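Long-range contact in DNA-binding protein (Silicibacter pomeroyi, PDB 3EUS), which probably binds DNA through a helix-turn-helix domain of the XRE/Cro-C1 type: residues T9-Y14 with A77-G82. Sequence-based numbering, arbitrary orientation.
Sequences TPEHVY and ATIAEG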
loop_
_atom_site.group_PDB
_atom_site.type_symbol
_atom_site.label_atom_id
_atom_site.label_comp_id
_atom_site.label_asym_id
_atom_site.label_seq_id
_atom_site.Cartn_x
_atom_site.Cartn_y
_atom_site.Cartn_z
ATOM N N THR A 9 -8.502 11.376 -4.805
ATOM C CA THR A 9 -8.931 10.535 -5.912
ATOM C C THR A 9 -9.896 9.486 -5.354
ATOM O O THR A 9 -9.863 9.178 -4.140
ATOM C CB THR A 9 -7.736 9.798 -6.520
ATOM O OG1 THR A 9 -7.264 8.860 -5.559
ATOM C CG2 THR A 9 -6.629 10.780 -6.855
ATOM N N PRO A 10 -10.720 8.923 -6.214
ATOM C CA PRO A 10 -11.576 7.814 -5.866
ATOM C C PRO A 10 -10.836 6.699 -5.159
ATOM O O PRO A 10 -11.397 6.057 -4.255
ATOM C CB PRO A 10 -12.058 7.304 -7.226
ATOM C CG PRO A 10 -11.999 8.477 -8.086
ATOM C CD PRO A 10 -10.950 9.366 -7.604
ATOM N N GLU A 11 -9.585 6.450 -5.570
ATOM C CA GLU A 11 -8.817 5.364 -4.971
ATOM C C GLU A 11 -8.438 5.634 -3.502
ATOM O O GLU A 11 -8.509 4.752 -2.655
ATOM C CB GLU A 11 -7.575 5.074 -5.803
ATOM C CG GLU A 11 -7.908 4.515 -7.151
ATOM C CD GLU A 11 -8.109 5.545 -8.253
ATOM O OE1 GLU A 11 -8.418 6.750 -8.034
ATOM O OE2 GLU A 11 -7.987 5.091 -9.402
ATOM N N HIS A 12 -8.057 6.861 -3.204
ATOM C CA HIS A 12 -7.739 7.248 -1.820
ATOM C C HIS A 12 -8.957 7.192 -0.932
ATOM O O HIS A 12 -8.889 6.725 0.211
ATOM C CB HIS A 12 -7.266 8.681 -1.767
ATOM C CG HIS A 12 -5.960 8.873 -2.421
ATOM N ND1 HIS A 12 -5.848 9.314 -3.723
ATOM C CD2 HIS A 12 -4.703 8.658 -1.973
ATOM C CE1 HIS A 12 -4.565 9.357 -4.050
ATOM N NE2 HIS A 12 -3.853 8.960 -3.009
ATOM N N VAL A 13 -10.058 7.698 -1.452
ATOM C CA VAL A 13 -11.302 7.716 -0.685
ATOM C C VAL A 13 -11.707 6.260 -0.354
ATOM O O VAL A 13 -12.020 5.911 0.777
ATOM C CB VAL A 13 -12.385 8.475 -1.482
ATOM C CG1 VAL A 13 -13.800 8.110 -1.040
ATOM C CG2 VAL A 13 -12.157 9.962 -1.401
ATOM N N TYR A 14 -11.620 5.392 -1.347
ATOM C CA TYR A 14 -11.884 3.938 -1.134
ATOM C C TYR A 14 -10.918 3.307 -0.137
ATOM O O TYR A 14 -11.321 2.584 0.752
ATOM C CB TYR A 14 -11.836 3.201 -2.461
ATOM C CG TYR A 14 -11.934 1.719 -2.341
ATOM C CD1 TYR A 14 -13.161 1.104 -2.098
ATOM C CD2 TYR A 14 -10.825 0.927 -2.469
ATOM C CE1 TYR A 14 -13.257 -0.256 -1.979
ATOM C CE2 TYR A 14 -10.912 -0.416 -2.327
ATOM C CZ TYR A 14 -12.124 -1.001 -2.107
ATOM O OH TYR A 14 -12.213 -2.355 -1.978
ATOM N N ALA A 77 -6.573 -5.158 -5.324
ATOM C CA ALA A 77 -7.108 -5.411 -6.657
ATOM C C ALA A 77 -8.188 -4.398 -7.030
ATOM O O ALA A 77 -8.287 -4.001 -8.190
ATOM C CB ALA A 77 -7.707 -6.868 -6.758
ATOM N N THR A 78 -9.035 -4.051 -6.055
ATOM C CA THR A 78 -10.137 -3.086 -6.308
ATOM C C THR A 78 -9.546 -1.717 -6.631
ATOM O O THR A 78 -9.981 -1.037 -7.613
ATOM C CB THR A 78 -11.141 -3.062 -5.120
ATOM O OG1 THR A 78 -11.645 -4.381 -4.925
ATOM C CG2 THR A 78 -12.353 -2.168 -5.411
ATOM N N ILE A 79 -8.540 -1.308 -5.849
ATOM C CA ILE A 79 -7.834 -0.054 -6.143
ATOM C C ILE A 79 -7.262 -0.102 -7.547
ATOM O O ILE A 79 -7.482 0.865 -8.318
ATOM C CB ILE A 79 -6.747 0.292 -5.110
ATOM C CG1 ILE A 79 -7.382 0.658 -3.750
ATOM C CG2 ILE A 79 -5.849 1.425 -5.654
ATOM C CD1 ILE A 79 -6.473 0.505 -2.649
ATOM N N ALA A 80 -6.615 -1.229 -7.919
ATOM C CA ALA A 80 -5.899 -1.387 -9.199
ATOM C C ALA A 80 -6.794 -1.252 -10.432
ATOM O O ALA A 80 -6.392 -0.650 -11.444
ATOM C CB ALA A 80 -5.071 -2.736 -9.262
ATOM N N GLU A 81 -7.997 -1.787 -10.324
ATOM C CA GLU A 81 -8.927 -1.839 -11.423
ATOM C C GLU A 81 -9.608 -0.477 -11.711
ATOM O O GLU A 81 -10.185 -0.298 -12.758
ATOM C CB GLU A 81 -9.959 -2.883 -11.092
ATOM C CG GLU A 81 -10.700 -3.491 -12.250
ATOM C CD GLU A 81 -10.618 -5.017 -12.214
ATOM O OE1 GLU A 81 -10.488 -5.598 -11.110
ATOM O OE2 GLU A 81 -10.628 -5.591 -13.299
ATOM N N GLY A 82 -9.536 0.472 -10.794
ATOM C CA GLY A 82 -10.209 1.751 -11.000
ATOM C C GLY A 82 -11.718 1.636 -10.840
ATOM O O GLY A 82 -12.478 2.478 -11.341
#
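Y14 puts CG opposite its own amide N (chi1 173°), which extends the ring from helix 10-25 to helix 72-81, where T78 meets the phenol end. The two side chains cross at about a right angle, and T78 CG2 lies 3.5 Å from Y14 CZ, obliquely to the ring. I79 CG1 comes to the ring edge, near its plane, 3.7 Å from Y14 CD2. Y14 OH is hydrogen-bonded to R18, one turn on, while T78 OG1 bonds to E74 O of its own helix. The opening turn of the first helix of this helix-turn-helix domain lies antiparallel (164°) to the last turn of the C-terminal helix, with axes 9.8 Å apart. Replacing Y14 by an alanine is likely to open a gap beside T78 and I79 and to leave R18 without its hydroxyl partner. Nearer the helix start, E11 bends at chi2 (90°), and E11 CG rests 4.0 Å from I79 CG2 and close to I79 O. T9 caps this helix, its OG1 accepting from H12 N at 3.2 Å; across the contact, G82 closes helix 72-81 in a Schellman motif. I57 and A60 of the second subunit pack on E11 and I79, respectively.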